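PDB 4MAD: beta-galactosidase from Bacillus circulans, which probably hydrolyses terminal non-reducing beta-D-galactose residues from beta-D-galactosides, as a retaining enzyme of glycoside hydrolase family 35. Local coordinates for residues D22-D27 / I31-G36; V359-H364 / S533-G538; N70-E75 / F79-I84; W252-H255 / H260-R263; S322-E327 / I351-F356. All blocks are in the same frame, centred on the assembly; numbering follows the deposited sequence.

Interaction 1 of 5, residues D22-D27 / I31-G36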
# COMPACT_ATOMS: atom_id res chain seq x y z
N ASP A 22 -9.43 -32.13 -14.04
CA ASP A 22 -9.81 -31.48 -15.25
C ASP A 22 -10.32 -30.16 -14.70
O ASP A 22 -10.31 -29.15 -15.36
CB ASP A 22 -10.98 -32.21 -15.86
CG ASP A 22 -10.87 -32.33 -17.31
OD1 ASP A 22 -10.26 -33.30 -17.77
OD2 ASP A 22 -11.38 -31.45 -18.01
N SER A 23 -10.85 -30.25 -13.51
CA SER A 23 -11.54 -29.17 -12.89
C SER A 23 -11.24 -29.16 -11.41
O SER A 23 -10.78 -30.13 -10.91
CB SER A 23 -13.00 -29.36 -13.18
OG SER A 23 -13.66 -29.78 -12.06
N PHE A 24 -11.47 -28.05 -10.72
CA PHE A 24 -11.23 -28.00 -9.29
C PHE A 24 -12.19 -28.95 -8.61
O PHE A 24 -13.28 -29.08 -9.02
CB PHE A 24 -11.41 -26.60 -8.71
CG PHE A 24 -10.36 -25.62 -9.13
CD1 PHE A 24 -9.09 -25.72 -8.70
CD2 PHE A 24 -10.66 -24.60 -9.96
CE1 PHE A 24 -8.13 -24.84 -9.09
CE2 PHE A 24 -9.69 -23.73 -10.35
CZ PHE A 24 -8.44 -23.86 -9.88
N LEU A 25 -11.73 -29.55 -7.54
CA LEU A 25 -12.53 -30.37 -6.69
C LEU A 25 -12.33 -30.01 -5.26
O LEU A 25 -11.24 -29.90 -4.80
CB LEU A 25 -12.15 -31.84 -6.83
CG LEU A 25 -11.92 -32.34 -8.22
CD1 LEU A 25 -11.02 -33.51 -8.34
CD2 LEU A 25 -13.16 -32.52 -8.90
N LEU A 26 -13.45 -29.88 -4.59
CA LEU A 26 -13.53 -29.74 -3.16
C LEU A 26 -14.65 -30.58 -2.52
O LEU A 26 -15.78 -30.49 -2.92
CB LEU A 26 -13.77 -28.31 -2.83
CG LEU A 26 -13.70 -27.89 -1.40
CD1 LEU A 26 -12.38 -27.98 -0.87
CD2 LEU A 26 -14.18 -26.56 -1.22
N ASP A 27 -14.35 -31.30 -1.47
CA ASP A 27 -15.40 -31.95 -0.72
C ASP A 27 -16.25 -32.84 -1.61
O ASP A 27 -17.47 -32.82 -1.52
CB ASP A 27 -16.33 -30.92 -0.09
CG ASP A 27 -15.79 -30.31 1.17
OD1 ASP A 27 -14.85 -30.87 1.74
OD2 ASP A 27 -16.27 -29.24 1.54
N ILE A 31 -16.12 -27.65 -8.19
CA ILE A 31 -16.35 -26.31 -7.74
C ILE A 31 -15.77 -25.32 -8.75
O ILE A 31 -14.77 -25.57 -9.36
CB ILE A 31 -15.68 -26.06 -6.41
CG1 ILE A 31 -16.04 -24.68 -5.88
CG2 ILE A 31 -14.23 -26.21 -6.50
CD1 ILE A 31 -16.01 -24.57 -4.46
N ARG A 32 -16.40 -24.19 -8.91
CA ARG A 32 -15.79 -23.11 -9.63
C ARG A 32 -15.44 -22.08 -8.57
O ARG A 32 -16.27 -21.70 -7.85
CB ARG A 32 -16.74 -22.51 -10.64
CG ARG A 32 -16.12 -21.54 -11.53
CD ARG A 32 -17.09 -20.58 -12.04
NE ARG A 32 -18.05 -21.15 -12.94
CZ ARG A 32 -17.99 -21.11 -14.26
NH1 ARG A 32 -16.98 -20.54 -14.91
NH2 ARG A 32 -18.97 -21.64 -14.95
N LEU A 33 -14.19 -21.65 -8.48
CA LEU A 33 -13.84 -20.65 -7.51
C LEU A 33 -14.22 -19.29 -8.04
O LEU A 33 -13.77 -18.87 -9.09
CB LEU A 33 -12.37 -20.70 -7.13
CG LEU A 33 -11.97 -22.06 -6.59
CD1 LEU A 33 -10.54 -22.27 -6.56
CD2 LEU A 33 -12.52 -22.29 -5.25
N LEU A 34 -15.06 -18.64 -7.27
CA LEU A 34 -15.40 -17.30 -7.53
C LEU A 34 -14.89 -16.55 -6.32
O LEU A 34 -15.55 -16.59 -5.32
CB LEU A 34 -16.91 -17.15 -7.61
CG LEU A 34 -17.57 -17.80 -8.82
CD1 LEU A 34 -19.02 -17.61 -8.78
CD2 LEU A 34 -17.04 -17.23 -10.05
N SER A 35 -13.79 -15.84 -6.48
CA SER A 35 -13.09 -15.21 -5.38
C SER A 35 -13.00 -13.71 -5.53
O SER A 35 -12.94 -13.18 -6.60
CB SER A 35 -11.70 -15.84 -5.21
OG SER A 35 -10.87 -15.17 -4.34
N GLY A 36 -12.98 -13.06 -4.39
CA GLY A 36 -12.86 -11.64 -4.35
C GLY A 36 -11.66 -11.24 -3.53
O GLY A 36 -11.47 -11.69 -2.49

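Interaction 2 of 5, residues V359-H364 / S533-G538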
# COMPACT_ATOMS: atom_id res chain seq x y z
N VAL A 359 -13.94 22.66 10.61
CA VAL A 359 -13.06 22.71 11.78
C VAL A 359 -11.95 23.75 11.62
O VAL A 359 -11.16 23.67 10.71
CB VAL A 359 -12.37 21.38 12.04
CG1 VAL A 359 -11.38 21.47 13.12
CG2 VAL A 359 -13.32 20.33 12.29
N LYS A 360 -11.93 24.74 12.50
CA LYS A 360 -10.92 25.78 12.45
C LYS A 360 -9.62 25.37 13.11
O LYS A 360 -9.62 24.75 14.13
CB LYS A 360 -11.43 27.06 13.08
CG LYS A 360 -12.75 27.48 12.58
CD LYS A 360 -13.13 28.84 13.05
CE LYS A 360 -14.49 28.84 13.62
NZ LYS A 360 -15.29 27.97 12.79
N PHE A 361 -8.53 25.80 12.53
CA PHE A 361 -7.29 25.47 13.15
C PHE A 361 -6.86 26.68 13.96
O PHE A 361 -6.50 27.65 13.42
CB PHE A 361 -6.24 25.09 12.11
CG PHE A 361 -6.51 23.79 11.41
CD1 PHE A 361 -6.76 22.65 12.08
CD2 PHE A 361 -6.52 23.74 10.07
CE1 PHE A 361 -7.02 21.52 11.43
CE2 PHE A 361 -6.76 22.60 9.44
CZ PHE A 361 -7.01 21.51 10.10
N THR A 362 -6.93 26.57 15.28
CA THR A 362 -6.58 27.68 16.16
C THR A 362 -5.14 27.58 16.65
O THR A 362 -4.55 28.57 17.09
CB THR A 362 -7.52 27.75 17.38
OG1 THR A 362 -7.31 26.60 18.21
CG2 THR A 362 -8.97 27.79 16.94
N GLU A 363 -4.56 26.39 16.56
CA GLU A 363 -3.19 26.16 17.00
C GLU A 363 -2.30 25.72 15.85
O GLU A 363 -2.74 25.04 14.93
CB GLU A 363 -3.15 25.12 18.12
CG GLU A 363 -4.26 25.27 19.15
CD GLU A 363 -3.97 24.53 20.44
OE1 GLU A 363 -3.26 25.09 21.30
OE2 GLU A 363 -4.45 23.38 20.58
N HIS A 364 -1.03 26.12 15.91
CA HIS A 364 -0.08 25.77 14.89
C HIS A 364 1.36 25.53 15.44
O HIS A 364 1.77 26.09 16.41
CB HIS A 364 -0.01 26.86 13.86
CG HIS A 364 -1.30 27.54 13.57
ND1 HIS A 364 -2.15 27.11 12.59
CD2 HIS A 364 -1.82 28.69 14.04
CE1 HIS A 364 -3.17 27.93 12.51
NE2 HIS A 364 -3.01 28.88 13.40
N SER A 533 -9.15 20.04 -0.57
CA SER A 533 -9.00 20.69 -1.86
C SER A 533 -8.39 22.08 -1.74
O SER A 533 -7.77 22.55 -2.66
CB SER A 533 -10.32 20.78 -2.64
OG SER A 533 -11.26 21.54 -1.97
N GLU A 534 -8.65 22.74 -0.63
CA GLU A 534 -8.06 24.04 -0.38
C GLU A 534 -6.55 24.00 -0.13
O GLU A 534 -5.88 24.94 -0.38
CB GLU A 534 -8.77 24.85 0.69
CG GLU A 534 -8.31 26.30 0.74
CD GLU A 534 -8.90 27.16 1.86
OE1 GLU A 534 -9.44 26.66 2.83
OE2 GLU A 534 -8.78 28.37 1.75
N TRP A 535 -6.09 22.93 0.46
CA TRP A 535 -4.73 22.75 0.91
C TRP A 535 -3.82 22.28 -0.21
O TRP A 535 -4.26 22.16 -1.32
CB TRP A 535 -4.71 21.82 2.12
CG TRP A 535 -5.40 22.45 3.32
CD1 TRP A 535 -6.72 22.57 3.54
CD2 TRP A 535 -4.76 23.05 4.44
NE1 TRP A 535 -6.94 23.24 4.67
CE2 TRP A 535 -5.75 23.52 5.27
CE3 TRP A 535 -3.44 23.25 4.80
CZ2 TRP A 535 -5.48 24.15 6.45
CZ3 TRP A 535 -3.17 23.88 5.98
CH2 TRP A 535 -4.18 24.34 6.78
N THR A 536 -2.55 22.09 0.09
CA THR A 536 -1.60 21.77 -0.95
C THR A 536 -0.94 20.38 -0.92
O THR A 536 -1.10 19.64 -1.82
CB THR A 536 -0.56 22.91 -1.13
OG1 THR A 536 -1.20 24.06 -1.63
CG2 THR A 536 0.52 22.50 -2.05
N LYS A 537 -0.20 20.09 0.12
CA LYS A 537 0.33 18.77 0.30
C LYS A 537 0.61 18.46 1.74
O LYS A 537 1.11 19.28 2.45
CB LYS A 537 1.57 18.58 -0.52
CG LYS A 537 2.09 17.15 -0.56
CD LYS A 537 3.18 16.97 -1.55
CE LYS A 537 3.38 15.54 -1.97
NZ LYS A 537 3.65 14.66 -0.89
N GLY A 538 0.29 17.26 2.13
CA GLY A 538 0.51 16.85 3.49
C GLY A 538 -0.12 15.57 3.93
O GLY A 538 -0.31 14.73 3.15

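Interaction 3 of 5, residues N70-E75 / F79-I84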
# COMPACT_ATOMS: atom_id res chain seq x y z
N ASN A 70 5.85 -6.33 5.76
CA ASN A 70 6.24 -5.10 6.42
C ASN A 70 5.29 -4.75 7.57
O ASN A 70 5.69 -4.19 8.54
CB ASN A 70 6.45 -3.91 5.44
CG ASN A 70 5.24 -3.62 4.55
OD1 ASN A 70 4.26 -4.21 4.66
ND2 ASN A 70 5.39 -2.65 3.66
N LEU A 71 4.02 -5.10 7.45
CA LEU A 71 3.12 -4.87 8.53
C LEU A 71 3.43 -5.76 9.73
O LEU A 71 3.45 -5.33 10.81
CB LEU A 71 1.69 -5.02 8.09
CG LEU A 71 0.59 -4.27 8.83
CD1 LEU A 71 0.85 -2.82 8.76
CD2 LEU A 71 -0.74 -4.57 8.21
N HIS A 72 3.66 -7.02 9.47
CA HIS A 72 4.00 -8.02 10.46
C HIS A 72 5.38 -8.01 11.13
O HIS A 72 5.50 -8.55 12.18
CB HIS A 72 3.67 -9.38 9.95
CG HIS A 72 2.24 -9.49 9.55
ND1 HIS A 72 1.22 -9.28 10.44
CD2 HIS A 72 1.65 -9.66 8.35
CE1 HIS A 72 0.07 -9.38 9.81
NE2 HIS A 72 0.30 -9.61 8.54
N GLU A 73 6.38 -7.52 10.42
CA GLU A 73 7.75 -7.42 10.93
C GLU A 73 8.32 -6.05 10.62
O GLU A 73 9.22 -5.95 9.87
CB GLU A 73 8.66 -8.51 10.35
CG GLU A 73 9.82 -8.82 11.25
CD GLU A 73 10.74 -9.93 10.79
OE1 GLU A 73 11.72 -10.12 11.49
OE2 GLU A 73 10.47 -10.56 9.78
N PRO A 74 7.75 -5.04 11.23
CA PRO A 74 8.13 -3.64 10.98
C PRO A 74 9.56 -3.35 11.34
O PRO A 74 10.18 -2.54 10.75
CB PRO A 74 7.16 -2.85 11.83
CG PRO A 74 6.68 -3.79 12.83
CD PRO A 74 6.68 -5.14 12.21
N GLU A 75 10.05 -4.04 12.34
CA GLU A 75 11.44 -4.06 12.64
C GLU A 75 11.87 -5.51 12.79
O GLU A 75 11.15 -6.30 13.28
CB GLU A 75 11.77 -3.30 13.92
CG GLU A 75 11.16 -1.97 14.07
CD GLU A 75 11.77 -0.97 13.16
OE1 GLU A 75 12.87 -1.21 12.73
OE2 GLU A 75 11.12 -0.00 12.87
N PHE A 79 7.47 -8.78 15.91
CA PHE A 79 6.37 -9.31 15.16
C PHE A 79 5.05 -8.73 15.60
O PHE A 79 4.82 -8.62 16.74
CB PHE A 79 6.38 -10.82 15.25
CG PHE A 79 7.52 -11.43 14.56
CD1 PHE A 79 7.53 -11.55 13.22
CD2 PHE A 79 8.61 -11.82 15.25
CE1 PHE A 79 8.57 -12.09 12.61
CE2 PHE A 79 9.64 -12.35 14.61
CZ PHE A 79 9.62 -12.48 13.30
N VAL A 80 4.22 -8.32 14.67
CA VAL A 80 2.98 -7.63 14.98
C VAL A 80 1.77 -8.30 14.33
O VAL A 80 1.68 -8.40 13.16
CB VAL A 80 3.03 -6.16 14.52
CG1 VAL A 80 1.73 -5.51 14.70
CG2 VAL A 80 4.08 -5.39 15.28
N PHE A 81 0.85 -8.79 15.16
CA PHE A 81 -0.38 -9.37 14.69
C PHE A 81 -1.66 -8.82 15.36
O PHE A 81 -2.63 -9.51 15.48
CB PHE A 81 -0.35 -10.89 14.67
CG PHE A 81 0.67 -11.47 13.76
CD1 PHE A 81 0.35 -11.83 12.49
CD2 PHE A 81 1.93 -11.67 14.17
CE1 PHE A 81 1.27 -12.36 11.71
CE2 PHE A 81 2.81 -12.21 13.39
CZ PHE A 81 2.50 -12.56 12.18
N GLU A 82 -1.63 -7.55 15.71
CA GLU A 82 -2.64 -6.88 16.48
C GLU A 82 -3.36 -5.86 15.64
O GLU A 82 -2.83 -5.35 14.69
CB GLU A 82 -1.98 -6.19 17.65
CG GLU A 82 -1.20 -7.12 18.58
CD GLU A 82 0.16 -7.59 18.04
OE1 GLU A 82 0.95 -6.72 17.78
OE2 GLU A 82 0.43 -8.80 17.93
N GLY A 83 -4.59 -5.56 16.00
CA GLY A 83 -5.34 -4.56 15.32
C GLY A 83 -5.56 -4.82 13.85
O GLY A 83 -6.00 -5.85 13.51
N ILE A 84 -5.24 -3.86 13.02
CA ILE A 84 -5.45 -3.98 11.61
C ILE A 84 -4.58 -5.09 11.04
O ILE A 84 -4.80 -5.55 9.97
CB ILE A 84 -5.24 -2.67 10.83
CG1 ILE A 84 -6.00 -2.70 9.52
CG2 ILE A 84 -3.87 -2.47 10.53
CD1 ILE A 84 -5.99 -1.44 8.83

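Interaction 4 of 5, residues W252-H255 / H260-R263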
# COMPACT_ATOMS: atom_id res chain seq x y z
N TRP A 252 -8.78 -0.35 -11.59
CA TRP A 252 -7.38 0.03 -11.62
C TRP A 252 -7.10 1.05 -10.52
O TRP A 252 -7.99 1.49 -9.86
CB TRP A 252 -6.94 0.59 -12.97
CG TRP A 252 -5.51 0.42 -13.31
CD1 TRP A 252 -4.60 1.39 -13.46
CD2 TRP A 252 -4.84 -0.80 -13.58
NE1 TRP A 252 -3.39 0.86 -13.79
CE2 TRP A 252 -3.52 -0.49 -13.90
CE3 TRP A 252 -5.23 -2.13 -13.59
CZ2 TRP A 252 -2.60 -1.45 -14.21
CZ3 TRP A 252 -4.34 -3.06 -13.90
CH2 TRP A 252 -3.04 -2.74 -14.22
N PHE A 253 -5.85 1.39 -10.35
CA PHE A 253 -5.42 2.29 -9.30
C PHE A 253 -4.83 3.57 -9.85
O PHE A 253 -4.55 3.65 -11.00
CB PHE A 253 -4.36 1.67 -8.42
CG PHE A 253 -3.17 1.29 -9.15
CD1 PHE A 253 -2.05 2.06 -9.14
CD2 PHE A 253 -3.18 0.18 -9.89
CE1 PHE A 253 -0.99 1.68 -9.85
CE2 PHE A 253 -2.15 -0.17 -10.61
CZ PHE A 253 -1.04 0.59 -10.58
N ASP A 254 -4.67 4.55 -8.98
CA ASP A 254 -4.26 5.88 -9.37
C ASP A 254 -2.91 6.27 -8.77
O ASP A 254 -2.61 5.95 -7.68
CB ASP A 254 -5.25 6.91 -8.87
CG ASP A 254 -6.61 6.78 -9.47
OD1 ASP A 254 -6.74 6.19 -10.50
OD2 ASP A 254 -7.54 7.30 -8.87
N HIS A 255 -2.14 7.01 -9.57
CA HIS A 255 -0.99 7.76 -9.09
C HIS A 255 -1.32 9.26 -8.94
O HIS A 255 -2.13 9.76 -9.65
CB HIS A 255 0.18 7.67 -10.07
CG HIS A 255 0.59 6.29 -10.49
ND1 HIS A 255 1.08 5.36 -9.61
CD2 HIS A 255 0.66 5.72 -11.70
CE1 HIS A 255 1.41 4.27 -10.26
NE2 HIS A 255 1.20 4.47 -11.53
N HIS A 260 -8.64 9.83 -12.51
CA HIS A 260 -9.09 8.69 -11.75
C HIS A 260 -9.51 7.59 -12.72
O HIS A 260 -10.23 7.84 -13.63
CB HIS A 260 -10.26 9.12 -10.89
CG HIS A 260 -10.94 8.03 -10.13
ND1 HIS A 260 -10.28 7.17 -9.31
CD2 HIS A 260 -12.25 7.71 -10.03
CE1 HIS A 260 -11.14 6.35 -8.75
NE2 HIS A 260 -12.34 6.65 -9.18
N HIS A 261 -9.05 6.38 -12.48
CA HIS A 261 -9.37 5.25 -13.31
C HIS A 261 -10.67 4.64 -12.90
O HIS A 261 -10.85 4.29 -11.77
CB HIS A 261 -8.31 4.18 -13.24
CG HIS A 261 -6.98 4.59 -13.76
ND1 HIS A 261 -6.04 5.21 -12.99
CD2 HIS A 261 -6.42 4.46 -14.99
CE1 HIS A 261 -4.97 5.45 -13.71
NE2 HIS A 261 -5.17 4.99 -14.92
N THR A 262 -11.54 4.50 -13.87
CA THR A 262 -12.73 3.69 -13.74
C THR A 262 -13.02 2.83 -14.97
O THR A 262 -12.54 3.11 -16.04
CB THR A 262 -13.95 4.51 -13.43
OG1 THR A 262 -14.26 5.36 -14.51
CG2 THR A 262 -13.74 5.33 -12.22
N ARG A 263 -13.76 1.75 -14.77
CA ARG A 263 -14.16 0.88 -15.85
C ARG A 263 -15.62 0.52 -15.66
O ARG A 263 -15.99 0.19 -14.58
CB ARG A 263 -13.26 -0.34 -15.82
CG ARG A 263 -13.55 -1.36 -16.86
CD ARG A 263 -12.52 -2.43 -16.87
NE ARG A 263 -12.74 -3.49 -17.82
CZ ARG A 263 -11.99 -4.56 -17.93
NH1 ARG A 263 -10.95 -4.70 -17.14
NH2 ARG A 263 -12.25 -5.46 -18.84
O HOH W 1 -9.25 3.84 -9.53

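Interaction 5 of 5, residues S322-E327 / I351-F356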
# COMPACT_ATOMS: atom_id res chain seq x y z
N SER A 322 -15.09 3.28 0.99
CA SER A 322 -15.79 3.22 2.26
C SER A 322 -16.74 2.05 2.45
O SER A 322 -17.37 1.96 3.45
CB SER A 322 -16.54 4.48 2.55
OG SER A 322 -17.47 4.70 1.57
N GLY A 323 -16.79 1.17 1.47
CA GLY A 323 -17.53 -0.04 1.58
C GLY A 323 -18.91 -0.07 0.96
O GLY A 323 -19.60 -1.00 1.18
N ASP A 324 -19.30 0.93 0.20
CA ASP A 324 -20.61 0.96 -0.41
C ASP A 324 -20.71 0.02 -1.59
O ASP A 324 -19.82 -0.10 -2.35
CB ASP A 324 -20.98 2.36 -0.88
CG ASP A 324 -20.98 3.37 0.23
OD1 ASP A 324 -21.12 2.98 1.36
OD2 ASP A 324 -20.84 4.54 -0.06
N VAL A 325 -21.87 -0.60 -1.74
CA VAL A 325 -22.11 -1.40 -2.91
C VAL A 325 -22.26 -0.43 -4.05
O VAL A 325 -22.50 0.69 -3.83
CB VAL A 325 -23.35 -2.29 -2.83
CG1 VAL A 325 -23.26 -3.20 -1.69
CG2 VAL A 325 -24.54 -1.48 -2.69
N THR A 326 -22.10 -0.93 -5.26
CA THR A 326 -21.97 -0.13 -6.44
C THR A 326 -22.76 -0.73 -7.59
O THR A 326 -23.21 -1.79 -7.48
CB THR A 326 -20.56 -0.13 -6.89
OG1 THR A 326 -20.17 -1.46 -7.18
CG2 THR A 326 -19.64 0.47 -5.82
N GLU A 327 -22.85 -0.04 -8.70
CA GLU A 327 -23.48 -0.59 -9.88
C GLU A 327 -22.73 -1.86 -10.38
O GLU A 327 -23.35 -2.80 -10.76
CB GLU A 327 -23.59 0.46 -10.98
CG GLU A 327 -24.75 1.42 -10.78
CD GLU A 327 -24.77 2.61 -11.74
OE1 GLU A 327 -24.34 2.51 -12.88
OE2 GLU A 327 -25.23 3.69 -11.30
N ILE A 351 -23.76 1.64 6.17
CA ILE A 351 -23.07 2.35 7.22
C ILE A 351 -23.21 3.84 6.98
O ILE A 351 -22.87 4.34 5.98
CB ILE A 351 -21.61 1.95 7.28
CG1 ILE A 351 -21.51 0.50 7.70
CG2 ILE A 351 -20.90 2.77 8.24
CD1 ILE A 351 -20.19 -0.11 7.50
N PRO A 352 -23.76 4.53 7.95
CA PRO A 352 -24.06 5.93 7.73
C PRO A 352 -22.82 6.78 7.46
O PRO A 352 -21.82 6.53 8.01
CB PRO A 352 -24.69 6.35 9.04
CG PRO A 352 -25.26 5.16 9.58
CD PRO A 352 -24.37 4.05 9.19
N LYS A 353 -22.98 7.74 6.58
CA LYS A 353 -22.01 8.80 6.32
C LYS A 353 -22.58 10.15 6.76
O LYS A 353 -23.69 10.41 6.51
CB LYS A 353 -21.66 8.83 4.86
CG LYS A 353 -20.65 7.76 4.49
CD LYS A 353 -21.13 6.79 3.54
CE LYS A 353 -20.30 5.45 3.51
NZ LYS A 353 -20.31 4.57 4.77
N ARG A 354 -21.78 11.00 7.39
CA ARG A 354 -22.22 12.30 7.88
C ARG A 354 -21.27 13.40 7.47
O ARG A 354 -20.11 13.13 7.28
CB ARG A 354 -22.35 12.29 9.38
CG ARG A 354 -23.40 11.34 9.87
CD ARG A 354 -24.75 11.79 9.43
NE ARG A 354 -25.82 10.97 9.97
CZ ARG A 354 -26.45 10.05 9.28
NH1 ARG A 354 -26.12 9.85 8.05
NH2 ARG A 354 -27.38 9.33 9.84
N LEU A 355 -21.77 14.60 7.29
CA LEU A 355 -20.92 15.77 7.23
C LEU A 355 -20.74 16.25 8.65
O LEU A 355 -21.63 16.14 9.41
CB LEU A 355 -21.55 16.93 6.51
CG LEU A 355 -22.11 16.97 5.14
CD1 LEU A 355 -23.48 16.54 5.20
CD2 LEU A 355 -22.04 18.32 4.64
N PHE A 356 -19.59 16.78 8.97
CA PHE A 356 -19.38 17.37 10.25
C PHE A 356 -19.02 18.84 10.19
O PHE A 356 -18.84 19.44 11.19
CB PHE A 356 -18.38 16.59 11.07
CG PHE A 356 -18.88 15.27 11.57
CD1 PHE A 356 -19.58 15.18 12.75
CD2 PHE A 356 -18.57 14.12 10.94
CE1 PHE A 356 -19.97 14.00 13.20
CE2 PHE A 356 -18.98 12.94 11.40
CZ PHE A 356 -19.67 12.87 12.53
O HOH W 2 -22.49 0.89 3.57

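Interaction 1 of 5, residues D22-D27 / I31-G36
F24 packs most closely against I31 and L33. The tighter contact is with I31, whose CG2 touches F24 CB at 3.6 Å. That methyl lies between the backbone N and the carbonyl carbon of I31, while CG1, anti to the N (chi1 -174°), carries CD1 on to L26 CD2 at 4.2 Å. CD1 of L33 sits over the centre of the F24 ring, 4.0 Å from its centroid and only 5° off the ring normal, a CH-pi contact in which the two side chains cross at about a right angle. The backbones are joined by I31 N donating to F24 O over 3.3 Å. This oxygen also accepts from S23 OG, 3.1 Å away, and the two donors arrive from opposite faces of its carbonyl plane. Toward solvent the contact thins out: L25 sets off from its backbone away from 31-36, and D22 and D27, both exposed, add nothing to it. Strand 24-26 is the middle strand of a small antiparallel sheet, between 18-20 and 29-30; L18 of the former touches F24, I31 and L33. Beyond this sheet the chain enters barrel strand 34-38, flanked by strands 62-66 and 281-284.

Interaction 2 of 5, residues V359-H364 / S533-G538
F361 and W535 meet inside the beta domain that contains the family's galactose-binding region, where strands 357-366 and 537-542 both belong to one eight-stranded antiparallel sheet. Their backbones stand well apart, the CA atoms of F361 and W535 being 12.8 Å from each other, and the two large side chains span the gap.

The contact between them is wholly apolar. CZ2 and CH2 of the indole lie beside CD2 and CE2 of the phenylalanine, with W535 CZ2 near the plane of the F361 ring. The ring planes are 79° apart and the centroid of the F361 ring is 5.7 Å from that of the six-membered ring of W535, an oblique aromatic pair. Both rings leave their backbones anti to the carbonyl carbon (chi1 -69° for F361, -66° for W535), torsions that swing them into the space between the backbones. L575 and V585, from neighbouring strands, touch both side chains.

Further aromatic contacts surround the indole: H516 and H582 each pair edge-to-face with W535.

Polar bonding lies at the pyrrole nitrogen, where W535 NE1 donates to the carbonyl of S584. This helps to hold the indole in its rotation and satisfies its buried N-H, and CZ2, two bonds from that nitrogen, meets F361 CE2 at 3.6 Å.

Interaction 3 of 5, residues N70-E75 / F79-I84
H72 faces V80 and F81 with two different surfaces of its imidazole. Its CG is anti to its carbonyl carbon (chi1 -56°), which brings ND1 to V80 O. At this edge ND1 donates to V80 O over 2.9 Å; the bond is nearly straight, 169° at the hydrogen, and the oxygen lies in the ring plane. Over one face lies F81, whose CE1 is 3.3 Å from H72 ND1. Those rings are nearly parallel, 17° apart, but displaced in their planes, and little of one lies over the other. The backbone completes the exchange: V80 N donates to H72 O at 2.8 Å, and F79 CA makes a CA-H...O contact with the same oxygen.

Alongside, E73 and F79 run side by side in the same direction. The extended E73 chain brings its CD to 3.6 Å from F79 CE1. Apolar flanks are supplied by P74 CG against V80 CG2 at 3.9 Å and by L71 CD2 near I84 CG2.

A second shell sets these groups. Y40 OH bonds H72 NE2, and the E73 carboxylate receives W69 NE1 on OE2 and G77 N on OE1. V147 of helix 135-152 packs on F79 and F81. The segments thus close the loop between helices 69-72 and 87-97, in the crossover from barrel strand 62-66 to 100-104.

With both ring nitrogens bonded, the imidazole is fixed in rotation, and ND1, as donor to a carbonyl, probably carries a proton.

Interaction 4 of 5, residues W252-H255 / H260-R263
D254 and H261 both set CG anti to their own carbonyl carbons (chi1 -64° in each), and H260 takes the other course, with CG anti to the N; the carboxylate thereby reaches two imidazoles. D254 OD1 accepts from H261 ND1 at 2.8 Å, nearly along the C-O axis, and from H261 N at 3.0 Å on the syn side. The syn lone pair of D254 OD2 takes H260 ND1 at 2.8 Å in an almost straight bond, 175° at the hydrogen. Alanine in place of D254 removes both acceptor oxygens, and the two histidine rings would probably be left free to turn, with H261 N also losing its partner. Across one face of H261 stands the edge of W252, its CD1 over the ring centre, an edge-to-face pair with centroids 4.9 Å apart. A water bridges W252 O and H261 O. These His-carboxylate bonds join two parts of the loop after barrel strand 244-249; its W252 lines the pocket holding 2-(2-methoxyethoxy)ethanol, near the predicted catalytic E171 and E247.

Interaction 5 of 5, residues S322-E327 / I351-F356
K353 reaches across to S322 and D324 chiefly with its last carbon, CE. This atom is 3.4 Å from D324 OD1 and 3.5 Å from S322 OG, so the touching surface of the lysine is methylene against oxygen. The chain leaves its backbone with CG anti to the carbonyl carbon and is bent at chi2 (118°) and again at chi4 (65°), a fold that presents CE to the two oxygens and curls the ammonium back toward its own segment. The side chains of D324 and K353 run antiparallel to one another as they pass.

The charged interactions are uneven. D324 OD1 and K353 NZ form a long salt bridge of 3.8 Å, and K353 NZ also forms a salt bridge with D527 OD2.

Together 322-327 and 351-356 lie at the junction of the catalytic barrel and the following beta domain: one precedes helix 327-339, whose N-cap is T326, and the other leads into strand 357-366. F529 of strand 528-531 touches both S322 and K353.

Among hydrogen bonds, K353 NZ donates to I351 O at 2.8 Å from above the carbonyl plane. A methionine in place of K353 would probably leave D324 and D527 without their shared positive charge and I351 O without this donor. A water joins the segments as well, accepting from I351 N at 3.0 Å and giving a weak bond to D324 OD1.

Interactions 1 and 2 are the buried contacts and the most apolar, yet they lie on opposite sides of the chain's centre, about 51 Å apart between centres: one at the entry to the barrel, the other within the later beta domain. Interactions 3 and 4 belong to loops that follow barrel strands and rely on histidines, paired with a backbone carbonyl in the partly buried 70-75/79-84 contact and with a carboxylate in the surface contact 252-255/260-263, the one nearest the active site. Interaction 5, partly buried, sets a lysine methylene against oxygens, with a long salt bridge and a weakly bound water; its segment 351-356 runs almost directly into 359-364 of interaction 2.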